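Local atomic coordinates of putative uncharacterized protein (Methanosarcina barkeri str. Fusaro, PDB entry 3P43), a protein that binds manganese and belongs to the LigD 3'-phosphoesterase superfamily of DNA repair enzymes, so that it probably trims blocked 3' ends of nucleic acids. Residues D45-W57 with F108-L122. Numbering follows the deposited sequence.
With MN (manganese (II) ion), chain B.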
loop_
_atom_site.group_PDB
_atom_site.type_symbol
_atom_site.label_atom_id
_atom_site.label_comp_id
_atom_site.label_asym_id
_atom_site.label_seq_id
_atom_site.Cartn_x
_atom_site.Cartn_y
_atom_site.Cartn_z
ATOM N N ASP A 45 4.362 -3.869 0.655
ATOM C CA ASP A 45 3.239 -3.439 1.463
ATOM C C ASP A 45 2.992 -1.960 1.210
ATOM O O ASP A 45 3.882 -1.126 1.385
ATOM C CB ASP A 45 3.486 -3.736 2.938
ATOM C CG ASP A 45 3.482 -5.220 3.230
ATOM O OD1 ASP A 45 2.469 -5.880 2.924
ATOM O OD2 ASP A 45 4.484 -5.734 3.757
ATOM N N PHE A 46 1.783 -1.662 0.746
ATOM C CA PHE A 46 1.360 -0.303 0.462
ATOM C C PHE A 46 0.425 0.167 1.580
ATOM O O PHE A 46 -0.592 -0.467 1.847
ATOM C CB PHE A 46 0.651 -0.250 -0.898
ATOM C CG PHE A 46 0.106 1.099 -1.235
ATOM C CD1 PHE A 46 0.947 2.112 -1.662
ATOM C CD2 PHE A 46 -1.245 1.361 -1.117
ATOM C CE1 PHE A 46 0.450 3.357 -1.964
ATOM C CE2 PHE A 46 -1.748 2.607 -1.423
ATOM C CZ PHE A 46 -0.899 3.610 -1.841
ATOM N N ARG A 47 0.778 1.270 2.233
ATOM C CA ARG A 47 0.042 1.727 3.408
ATOM C C ARG A 47 -0.372 3.188 3.309
ATOM O O ARG A 47 0.429 4.047 2.942
ATOM C CB ARG A 47 0.885 1.546 4.669
ATOM C CG ARG A 47 1.506 0.175 4.834
ATOM C CD ARG A 47 2.189 0.077 6.182
ATOM N NE ARG A 47 3.174 -0.988 6.206
ATOM C CZ ARG A 47 2.873 -2.270 6.356
ATOM N NH1 ARG A 47 1.606 -2.637 6.494
ATOM N NH2 ARG A 47 3.838 -3.180 6.363
ATOM N N LEU A 48 -1.623 3.460 3.664
ATOM C CA LEU A 48 -2.162 4.816 3.671
ATOM C C LEU A 48 -2.594 5.182 5.081
ATOM O O LEU A 48 -3.291 4.407 5.746
ATOM C CB LEU A 48 -3.385 4.914 2.756
ATOM C CG LEU A 48 -3.193 4.808 1.247
ATOM C CD1 LEU A 48 -4.549 4.699 0.560
ATOM C CD2 LEU A 48 -2.408 5.998 0.710
ATOM N N GLU A 49 -2.189 6.359 5.540
ATOM C CA GLU A 49 -2.635 6.831 6.843
ATOM C C GLU A 49 -4.087 7.260 6.761
ATOM O O GLU A 49 -4.429 8.194 6.035
ATOM C CB GLU A 49 -1.787 7.997 7.354
ATOM C CG GLU A 49 -2.331 8.592 8.650
ATOM C CD GLU A 49 -1.517 9.765 9.157
ATOM O OE1 GLU A 49 -0.376 9.951 8.682
ATOM O OE2 GLU A 49 -2.018 10.497 10.039
ATOM N N MET A 50 -4.936 6.545 7.492
ATOM C CA MET A 50 -6.338 6.891 7.645
ATOM C C MET A 50 -6.694 6.737 9.114
ATOM O O MET A 50 -6.320 5.748 9.742
ATOM C CB MET A 50 -7.212 5.934 6.831
ATOM C CG MET A 50 -6.789 5.763 5.383
ATOM S SD MET A 50 -7.854 6.672 4.252
ATOM C CE MET A 50 -7.195 6.165 2.675
ATOM N N ASP A 51 -7.415 7.708 9.658
ATOM C CA ASP A 51 -7.940 7.607 11.013
ATOM C C ASP A 51 -6.878 7.189 12.026
ATOM O O ASP A 51 -7.141 6.377 12.909
ATOM C CB ASP A 51 -9.111 6.626 11.050
ATOM C CG ASP A 51 -10.334 7.147 10.307
ATOM O OD1 ASP A 51 -10.919 8.157 10.759
ATOM O OD2 ASP A 51 -10.713 6.546 9.276
ATOM N N GLY A 52 -5.676 7.733 11.884
ATOM C CA GLY A 52 -4.621 7.498 12.854
ATOM C C GLY A 52 -3.865 6.189 12.714
ATOM O O GLY A 52 -2.852 5.989 13.385
ATOM N N VAL A 53 -4.352 5.287 11.863
ATOM C CA VAL A 53 -3.617 4.058 11.584
ATOM C C VAL A 53 -3.199 3.969 10.116
ATOM O O VAL A 53 -3.524 4.840 9.312
ATOM C CB VAL A 53 -4.401 2.779 11.992
ATOM C CG1 VAL A 53 -4.734 2.804 13.473
ATOM C CG2 VAL A 53 -5.657 2.604 11.136
ATOM N N LEU A 54 -2.464 2.915 9.781
ATOM C CA LEU A 54 -2.027 2.691 8.415
ATOM C C LEU A 54 -2.856 1.585 7.778
ATOM O O LEU A 54 -2.641 0.404 8.054
ATOM C CB LEU A 54 -0.545 2.308 8.386
ATOM C CG LEU A 54 0.464 3.398 8.762
ATOM C CD1 LEU A 54 1.870 2.820 8.896
ATOM C CD2 LEU A 54 0.440 4.509 7.737
ATOM N N LYS A 55 -3.812 1.960 6.933
ATOM C CA LYS A 55 -4.584 0.967 6.192
ATOM C C LYS A 55 -3.636 0.353 5.172
ATOM O O LYS A 55 -2.909 1.077 4.489
ATOM C CB LYS A 55 -5.788 1.616 5.500
ATOM C CG LYS A 55 -6.840 0.620 5.008
ATOM C CD LYS A 55 -8.003 1.340 4.322
ATOM C CE LYS A 55 -8.976 0.359 3.683
ATOM N NZ LYS A 55 -9.602 -0.548 4.685
ATOM N N SER A 56 -3.638 -0.975 5.065
ATOM C CA SER A 56 -2.540 -1.663 4.386
ATOM C C SER A 56 -2.957 -2.693 3.344
ATOM O O SER A 56 -3.978 -3.370 3.496
ATOM C CB SER A 56 -1.624 -2.330 5.420
ATOM O OG SER A 56 -1.018 -1.363 6.254
ATOM N N TRP A 57 -2.143 -2.808 2.296
ATOM C CA TRP A 57 -2.339 -3.800 1.241
ATOM C C TRP A 57 -1.013 -4.459 0.897
ATOM O O TRP A 57 0.018 -3.785 0.831
ATOM C CB TRP A 57 -2.888 -3.157 -0.038
ATOM C CG TRP A 57 -4.290 -2.608 0.048
ATOM C CD1 TRP A 57 -5.436 -3.218 -0.369
ATOM C CD2 TRP A 57 -4.681 -1.324 0.555
ATOM N NE1 TRP A 57 -6.519 -2.398 -0.148
ATOM C CE2 TRP A 57 -6.080 -1.229 0.418
ATOM C CE3 TRP A 57 -3.980 -0.242 1.107
ATOM C CZ2 TRP A 57 -6.795 -0.102 0.826
ATOM C CZ3 TRP A 57 -4.691 0.872 1.512
ATOM C CH2 TRP A 57 -6.083 0.937 1.365
ATOM N N PHE A 108 -0.018 12.356 1.051
ATOM C CA PHE A 108 -1.034 12.215 0.025
ATOM C C PHE A 108 -2.271 13.039 0.342
ATOM O O PHE A 108 -2.517 13.384 1.498
ATOM C CB PHE A 108 -1.401 10.742 -0.170
ATOM C CG PHE A 108 -2.191 10.152 0.958
ATOM C CD1 PHE A 108 -3.577 10.103 0.899
ATOM C CD2 PHE A 108 -1.554 9.634 2.074
ATOM C CE1 PHE A 108 -4.312 9.551 1.932
ATOM C CE2 PHE A 108 -2.286 9.079 3.112
ATOM C CZ PHE A 108 -3.668 9.041 3.040
ATOM N N GLU A 109 -3.028 13.362 -0.704
ATOM C CA GLU A 109 -4.319 14.015 -0.569
ATOM C C GLU A 109 -5.375 12.988 -0.938
ATOM O O GLU A 109 -5.283 12.349 -1.988
ATOM C CB GLU A 109 -4.408 15.226 -1.498
ATOM C CG GLU A 109 -3.518 16.392 -1.082
ATOM C CD GLU A 109 -3.090 17.276 -2.248
ATOM O OE1 GLU A 109 -2.826 16.744 -3.351
ATOM O OE2 GLU A 109 -2.997 18.508 -2.052
ATOM N N LEU A 110 -6.364 12.814 -0.067
ATOM C CA LEU A 110 -7.418 11.838 -0.304
ATOM C C LEU A 110 -8.508 12.459 -1.160
ATOM O O LEU A 110 -9.137 13.434 -0.758
ATOM C CB LEU A 110 -8.007 11.348 1.019
ATOM C CG LEU A 110 -9.148 10.333 0.942
ATOM C CD1 LEU A 110 -8.634 8.982 0.460
ATOM C CD2 LEU A 110 -9.840 10.196 2.294
ATOM N N LEU A 111 -8.729 11.891 -2.340
ATOM C CA LEU A 111 -9.671 12.458 -3.292
ATOM C C LEU A 111 -11.056 11.862 -3.120
ATOM O O LEU A 111 -12.058 12.543 -3.308
ATOM C CB LEU A 111 -9.183 12.242 -4.727
ATOM C CG LEU A 111 -7.781 12.791 -4.998
ATOM C CD1 LEU A 111 -7.405 12.597 -6.454
ATOM C CD2 LEU A 111 -7.699 14.263 -4.604
ATOM N N LYS A 112 -11.102 10.592 -2.744
ATOM C CA LYS A 112 -12.354 9.857 -2.678
ATOM C C LYS A 112 -12.148 8.602 -1.846
ATOM O O LYS A 112 -11.088 7.977 -1.904
ATOM C CB LYS A 112 -12.806 9.482 -4.094
ATOM C CG LYS A 112 -14.081 8.651 -4.181
ATOM C CD LYS A 112 -14.341 8.225 -5.627
ATOM C CE LYS A 112 -15.534 7.285 -5.751
ATOM N NZ LYS A 112 -16.800 8.003 -6.063
ATOM N N ARG A 113 -13.151 8.246 -1.055
ATOM C CA ARG A 113 -13.110 6.988 -0.323
ATOM C C ARG A 113 -14.499 6.449 -0.087
ATOM O O ARG A 113 -15.368 7.135 0.453
ATOM C CB ARG A 113 -12.383 7.114 1.017
ATOM C CG ARG A 113 -12.528 5.857 1.864
ATOM C CD ARG A 113 -11.464 5.730 2.936
ATOM N NE ARG A 113 -11.563 4.442 3.619
ATOM C CZ ARG A 113 -11.253 4.239 4.897
ATOM N NH1 ARG A 113 -10.823 5.243 5.644
ATOM N NH2 ARG A 113 -11.385 3.031 5.430
ATOM N N GLU A 114 -14.694 5.204 -0.494
ATOM C CA GLU A 114 -15.945 4.506 -0.278
ATOM C C GLU A 114 -15.583 3.073 0.053
ATOM O O GLU A 114 -14.418 2.697 -0.036
ATOM C CB GLU A 114 -16.830 4.596 -1.528
ATOM C CG GLU A 114 -17.377 5.999 -1.775
ATOM C CD GLU A 114 -18.064 6.157 -3.125
ATOM O OE1 GLU A 114 -17.948 5.245 -3.978
ATOM O OE2 GLU A 114 -18.714 7.209 -3.330
ATOM N N GLU A 115 -16.567 2.279 0.455
ATOM C CA GLU A 115 -16.310 0.901 0.851
ATOM C C GLU A 115 -15.442 0.152 -0.175
ATOM O O GLU A 115 -14.484 -0.536 0.194
ATOM C CB GLU A 115 -17.631 0.165 1.101
ATOM C CG GLU A 115 -17.505 -1.328 1.374
ATOM C CD GLU A 115 -16.844 -1.656 2.705
ATOM O OE1 GLU A 115 -16.455 -0.721 3.439
ATOM O OE2 GLU A 115 -16.717 -2.863 3.016
ATOM N N ARG A 116 -15.759 0.308 -1.458
ATOM C CA ARG A 116 -15.065 -0.439 -2.509
ATOM C C ARG A 116 -14.132 0.387 -3.388
ATOM O O ARG A 116 -13.700 -0.082 -4.442
ATOM C CB ARG A 116 -16.069 -1.146 -3.420
ATOM C CG ARG A 116 -16.669 -2.417 -2.851
ATOM C CD ARG A 116 -17.312 -3.233 -3.967
ATOM N NE ARG A 116 -18.005 -2.376 -4.919
ATOM C CZ ARG A 116 -17.542 -2.053 -6.123
ATOM N NH1 ARG A 116 -16.380 -2.534 -6.546
ATOM N NH2 ARG A 116 -18.256 -1.258 -6.911
ATOM N N GLU A 117 -13.815 1.606 -2.977
ATOM C CA GLU A 117 -13.002 2.455 -3.829
ATOM C C GLU A 117 -12.254 3.512 -3.046
ATOM O O GLU A 117 -12.804 4.135 -2.138
ATOM C CB GLU A 117 -13.851 3.104 -4.926
ATOM C CG GLU A 117 -13.036 3.886 -5.951
ATOM C CD GLU A 117 -13.894 4.484 -7.064
ATOM O OE1 GLU A 117 -15.136 4.339 -7.014
ATOM O OE2 GLU A 117 -13.324 5.102 -7.987
ATOM N N ILE A 118 -10.984 3.687 -3.401
ATOM C CA ILE A 118 -10.136 4.706 -2.805
ATOM C C ILE A 118 -9.321 5.386 -3.897
ATOM O O ILE A 118 -8.686 4.720 -4.716
ATOM C CB ILE A 118 -9.206 4.113 -1.732
ATOM C CG1 ILE A 118 -10.042 3.504 -0.601
ATOM C CG2 ILE A 118 -8.265 5.179 -1.196
ATOM C CD1 ILE A 118 -9.237 2.904 0.531
ATOM N N VAL A 119 -9.364 6.713 -3.920
ATOM C CA VAL A 119 -8.589 7.484 -4.882
ATOM C C VAL A 119 -7.759 8.507 -4.124
ATOM O O VAL A 119 -8.289 9.273 -3.324
ATOM C CB VAL A 119 -9.492 8.214 -5.888
ATOM C CG1 VAL A 119 -8.642 8.898 -6.966
ATOM C CG2 VAL A 119 -10.486 7.250 -6.512
ATOM N N VAL A 120 -6.457 8.518 -4.374
ATOM C CA VAL A 120 -5.546 9.388 -3.635
ATOM C C VAL A 120 -4.517 10.047 -4.549
ATOM O O VAL A 120 -4.127 9.484 -5.567
ATOM C CB VAL A 120 -4.794 8.603 -2.552
ATOM C CG1 VAL A 120 -5.762 8.046 -1.541
ATOM C CG2 VAL A 120 -3.977 7.479 -3.189
ATOM N N SER A 121 -4.084 11.248 -4.188
ATOM C CA SER A 121 -2.986 11.882 -4.901
ATOM C C SER A 121 -1.709 11.737 -4.081
ATOM O O SER A 121 -1.591 12.306 -2.996
ATOM C CB SER A 121 -3.285 13.353 -5.171
ATOM O OG SER A 121 -2.228 13.946 -5.894
ATOM N N LEU A 122 -0.762 10.963 -4.598
ATOM C CA LEU A 122 0.461 10.662 -3.863
ATOM C C LEU A 122 1.595 11.641 -4.159
ATOM O O LEU A 122 1.774 12.083 -5.295
ATOM C CB LEU A 122 0.933 9.240 -4.177
ATOM C CG LEU A 122 -0.053 8.095 -3.941
ATOM C CD1 LEU A 122 0.644 6.771 -4.185
ATOM C CD2 LEU A 122 -0.604 8.147 -2.539
HETATM MN MN MN B . 3.855 -7.851 4.077
HETATM O O HOH W 1 -10.317 4.218 8.126
#
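Leu48 sets a methyl squarely over the Phe108 ring: CD2 stands 3.9 Å from the ring centroid and only 8° off its normal, a CH-pi contact. The rim of the same ring meets backbone, with Glu49 O lying in the ring plane 3.2 Å from Phe108 CZ. The ring reaches this place because CG sits between the backbone N and the carbonyl carbon (chi1 72°). Replacing Phe108 by an alanine is likely to open a gap under Leu48 CD2 and take away the ring edge that meets Glu49 O. The other Leu48 methyl, CD1, is shared by Ile118 CG2 and Val120 CG1, while Ile118 CD1 presses on the edge of the Trp57 indole, 3.8 Å from CH2. Further along the strand towards Asp45, Leu122 CD1 lies at the edge of the Phe46 ring, 4.1 Å from CE1. Met50, bent at chi2, sends CE tip to tip towards Ile118 and against Leu110 CD1.

Towards the hairpin turns polar groups take over. Arg113 NH1 passes 3.6 Å from Met50 SD. Asp51 OD2 lies 3.9 Å from Arg113 NH1, a long salt bridge; a water in the guanidinium plane also joins them, donating to OD2 and accepting from NH1. Lys55 lays CD over the guanidinium face, bringing NZ within 4.1 Å of Arg113 NH2, like charges that Asp51 probably offsets in part.

Strand 31-38, which pairs with both 42-50 and 98-114, brings Phe32 against Leu48 and Phe108. The contact illustrates how two antiparallel hairpins, their strands 45-50 and 108-114 crossing at 76°, join through apolar side chains packed inside a barrel, while the opposite side of strand 45-50 carries Asp45, which binds manganese with His37 and His43.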